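Local coordinates for glucose-1-phosphate thymidylyltransferase (Bacillus anthracis, PDB 4ECM), which catalyses the transfer of a thymidylyl group from dTTP to glucose-1-phosphate, giving dTDP-glucose and pyrophosphate, the first step toward dTDP-L-rhamnose, at residues Phe135-Arg140 and Glu236-Trp241. Numbering follows the deposited sequence. Where two conformers were deposited one is given.
Sequences FSDDIR and EMSGWW
Asp137 reaches across to the turn at Met237-Gly239 and meets it with every atom of its carboxylate. Its CB leads toward that turn, and CG, beside the backbone N and anti to the carbonyl carbon (chi1 -83°), lies 3.2 Å from Ser238 OG. Beyond CG the two oxygens divide the work. Asp137 OD1 accepts from Ser238 OG at 2.6 Å on the syn side and from Gly239 N at 3.0 Å, the amide coming from above the carboxylate plane and the hydroxyl from its opposite face. Asp137 OD2 takes a nearly straight bond from Ser238 N, also on the syn side, and has a second partner in the hydroxyl of Tyr142; Met237 CB packs alongside it. Three donors from two successive residues, Ser238 and Gly239, thus fix the rotation of the carboxylate and probably stabilise its negative charge.

The turn leads from strand 232-236 into strand 241-243, which forms a small two-stranded antiparallel sheet with strand 133-135 in the nucleotidyltransferase fold. Phe135 and Trp241 are a non-hydrogen-bonded pair there, with Phe135 CB at the edge of the indole, 3.7 Å from Trp241 CD1. Trp241 also touches the bound dTDP-glucose, while its NE1 is hydrogen-bonded to OD1 of Asn133.

Next to this pair, Ser136 N donates to Trp240 O at 3.0 Å, and a water joins that same carbonyl to Asp137 N. Ser136 CB sits over one face of the Trp240 indole, 3.6 Å from the centroid of its five-membered ring, in a CH-pi contact; Ser136 OG receives a weak bond from Trp240 N. Met237, its chain extended beyond CG, reaches the Phe135 ring, where SD makes an oblique Met-aromatic contact and CE lies 4.3 Å from Phe135 CD1.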
ATOM      1  N   PHE A 135      23.590   8.631  15.136  1.00 21.26           N
ATOM      2  CA  PHE A 135      24.696   8.979  16.017  1.00 20.81           C
ATOM      3  C   PHE A 135      24.673   8.190  17.318  1.00 22.18           C
ATOM      4  O   PHE A 135      23.624   7.678  17.715  1.00 20.64           O
ATOM      5  CB  PHE A 135      24.652  10.478  16.298  1.00 20.06           C
ATOM      6  CG  PHE A 135      23.358  10.945  16.857  1.00 20.50           C
ATOM      7  CD1 PHE A 135      23.212  11.169  18.211  1.00 21.78           C
ATOM      8  CD2 PHE A 135      22.265  11.162  16.028  1.00 20.05           C
ATOM      9  CE1 PHE A 135      22.009  11.595  18.727  1.00 21.22           C
ATOM     10  CE2 PHE A 135      21.060  11.566  16.543  1.00 19.63           C
ATOM     11  CZ  PHE A 135      20.926  11.790  17.892  1.00 18.50           C
ATOM     12  N   SER A 136      25.830   8.109  17.989  1.00 22.14           N
ATOM     13  CA  SER A 136      25.957   7.341  19.245  1.00 23.03           C
ATOM     14  C   SER A 136      25.619   8.081  20.550  1.00 23.80           C
ATOM     15  O   SER A 136      25.199   7.459  21.512  1.00 24.14           O
ATOM     16  CB  SER A 136      27.364   6.747  19.373  1.00 22.96           C
ATOM     17  OG  SER A 136      28.357   7.754  19.383  1.00 26.15           O
ATOM     18  N   ASP A 137      25.822   9.386  20.614  1.00 24.04           N
ATOM     19  CA  ASP A 137      25.539  10.085  21.867  1.00 24.55           C
ATOM     20  C   ASP A 137      24.098   9.979  22.330  1.00 24.95           C
ATOM     21  O   ASP A 137      23.181   9.957  21.503  1.00 24.11           O
ATOM     22  CB  ASP A 137      25.827  11.579  21.724  1.00 24.76           C
ATOM     23  CG  ASP A 137      27.281  11.934  21.920  1.00 28.63           C
ATOM     24  OD1 ASP A 137      28.133  11.031  22.131  1.00 37.12           O
ATOM     25  OD2 ASP A 137      27.559  13.152  21.894  1.00 31.03           O
ATOM     26  N   ASP A 138      23.912   9.938  23.654  1.00 24.70           N
ATOM     27  CA  ASP A 138      22.594  10.062  24.251  1.00 25.18           C
ATOM     28  C   ASP A 138      22.317  11.570  24.138  1.00 24.78           C
ATOM     29  O   ASP A 138      23.234  12.366  24.244  1.00 24.27           O
ATOM     30  CB  ASP A 138      22.575   9.704  25.754  1.00 26.30           C
ATOM     31  CG  ASP A 138      22.880   8.228  26.044  1.00 28.28           C
ATOM     32  OD1 ASP A 138      22.712   7.378  25.143  1.00 28.93           O
ATOM     33  OD2 ASP A 138      23.264   7.933  27.209  1.00 25.60           O
ATOM     34  N   ILE A 139      21.064  11.965  23.939  0.50 23.67           N
ATOM     35  CA  ILE A 139      20.754  13.397  23.829  0.50 24.07           C
ATOM     36  C   ILE A 139      20.424  14.042  25.170  0.50 24.46           C
ATOM     37  O   ILE A 139      20.449  15.265  25.281  0.50 24.92           O
ATOM     38  CB  ILE A 139      19.588  13.688  22.855  0.50 22.74           C
ATOM     39  CG1 ILE A 139      18.287  13.053  23.371  0.50 21.00           C
ATOM     40  CG2 ILE A 139      19.954  13.231  21.456  0.50 23.06           C
ATOM     41  CD1 ILE A 139      17.053  13.400  22.546  0.50 19.99           C
ATOM     42  N   ARG A 140      20.117  13.227  26.178  1.00 25.42           N
ATOM     43  CA  ARG A 140      19.745  13.740  27.503  1.00 25.88           C
ATOM     44  C   ARG A 140      20.617  14.849  28.065  1.00 26.39           C
ATOM     45  O   ARG A 140      20.095  15.850  28.535  1.00 27.70           O
ATOM     46  CB  ARG A 140      19.607  12.601  28.535  1.00 26.41           C
ATOM     47  CG  ARG A 140      19.190  13.071  29.946  1.00 28.04           C
ATOM     48  CD  ARG A 140      19.074  11.886  30.932  1.00 31.11           C
ATOM     49  NE  ARG A 140      18.024  10.940  30.538  1.00 30.57           N
ATOM     50  CZ  ARG A 140      16.756  11.012  30.943  1.00 30.71           C
ATOM     51  NH1 ARG A 140      15.868  10.119  30.527  1.00 31.27           N
ATOM     52  NH2 ARG A 140      16.370  11.971  31.764  1.00 30.15           N
ATOM     53  N   GLU A 236      29.654  20.393  21.433  1.00 28.65           N
ATOM     54  CA  GLU A 236      30.335  19.492  20.546  1.00 29.85           C
ATOM     55  C   GLU A 236      29.987  18.097  21.005  1.00 28.48           C
ATOM     56  O   GLU A 236      30.078  17.795  22.184  1.00 29.85           O
ATOM     57  CB  GLU A 236      31.842  19.692  20.623  1.00 31.72           C
ATOM     58  CG  GLU A 236      32.291  21.081  20.223  1.00 36.53           C
ATOM     59  CD  GLU A 236      33.815  21.217  20.191  1.00 41.20           C
ATOM     60  OE1 GLU A 236      34.498  20.313  19.642  1.00 38.39           O
ATOM     61  OE2 GLU A 236      34.310  22.251  20.693  1.00 40.92           O
ATOM     62  N   MET A 237      29.580  17.254  20.073  1.00 28.02           N
ATOM     63  CA  MET A 237      29.220  15.880  20.380  1.00 28.87           C
ATOM     64  C   MET A 237      30.448  15.057  20.642  1.00 28.04           C
ATOM     65  O   MET A 237      31.530  15.406  20.188  1.00 28.59           O
ATOM     66  CB  MET A 237      28.471  15.241  19.210  1.00 29.29           C
ATOM     67  CG  MET A 237      27.032  15.723  19.044  1.00 32.58           C
ATOM     68  SD  MET A 237      26.209  14.802  17.737  1.00 38.52           S
ATOM     69  CE  MET A 237      24.522  15.274  18.029  1.00 45.75           C
ATOM     70  N   SER A 238      30.299  13.978  21.415  0.50 27.49           N
ATOM     71  CA  SER A 238      31.448  13.145  21.831  0.50 28.12           C
ATOM     72  C   SER A 238      31.726  11.861  21.030  0.50 27.58           C
ATOM     73  O   SER A 238      32.883  11.492  20.851  0.50 27.84           O
ATOM     74  CB  SER A 238      31.288  12.774  23.303  0.50 29.13           C
ATOM     75  OG  SER A 238      30.017  12.199  23.529  0.50 29.52           O
ATOM     76  N   GLY A 239      30.683  11.175  20.569  0.50 25.94           N
ATOM     77  CA  GLY A 239      30.871   9.928  19.827  0.50 25.64           C
ATOM     78  C   GLY A 239      30.763  10.112  18.326  0.50 25.48           C
ATOM     79  O   GLY A 239      31.012  11.205  17.811  0.50 25.32           O
ATOM     80  N   TRP A 240      30.342   9.063  17.621  1.00 25.01           N
ATOM     81  CA  TRP A 240      30.221   9.154  16.186  1.00 24.06           C
ATOM     82  C   TRP A 240      28.874   9.679  15.727  1.00 23.42           C
ATOM     83  O   TRP A 240      27.869   9.659  16.460  1.00 23.02           O
ATOM     84  CB  TRP A 240      30.531   7.799  15.519  1.00 24.25           C
ATOM     85  CG  TRP A 240      29.706   6.635  15.990  1.00 22.86           C
ATOM     86  CD1 TRP A 240      30.073   5.699  16.919  1.00 24.10           C
ATOM     87  CD2 TRP A 240      28.402   6.251  15.533  1.00 23.66           C
ATOM     88  NE1 TRP A 240      29.076   4.773  17.081  1.00 22.56           N
ATOM     89  CE2 TRP A 240      28.038   5.085  16.244  1.00 25.77           C
ATOM     90  CE3 TRP A 240      27.507   6.777  14.600  1.00 25.03           C
ATOM     91  CZ2 TRP A 240      26.813   4.445  16.056  1.00 26.25           C
ATOM     92  CZ3 TRP A 240      26.290   6.140  14.412  1.00 26.37           C
ATOM     93  CH2 TRP A 240      25.955   4.984  15.132  1.00 25.84           C
ATOM     94  N   TRP A 241      28.884  10.149  14.486  1.00 22.49           N
ATOM     95  CA  TRP A 241      27.723  10.719  13.846  1.00 22.58           C
ATOM     96  C   TRP A 241      27.852  10.602  12.342  1.00 23.21           C
ATOM     97  O   TRP A 241      28.933  10.793  11.775  1.00 22.07           O
ATOM     98  CB  TRP A 241      27.604  12.203  14.184  1.00 22.58           C
ATOM     99  CG  TRP A 241      26.550  12.934  13.383  1.00 22.19           C
ATOM    100  CD1 TRP A 241      25.219  13.013  13.661  1.00 24.09           C
ATOM    101  CD2 TRP A 241      26.746  13.687  12.182  1.00 22.51           C
ATOM    102  NE1 TRP A 241      24.570  13.763  12.711  1.00 19.60           N
ATOM    103  CE2 TRP A 241      25.481  14.197  11.795  1.00 19.93           C
ATOM    104  CE3 TRP A 241      27.867  14.006  11.411  1.00 24.57           C
ATOM    105  CZ2 TRP A 241      25.301  14.970  10.657  1.00 20.58           C
ATOM    106  CZ3 TRP A 241      27.691  14.799  10.280  1.00 26.25           C
ATOM    107  CH2 TRP A 241      26.413  15.267   9.913  1.00 26.80           C
TER
HETATM  108  O   HOH W   1      27.242  11.089  18.786  1.00 21.65           O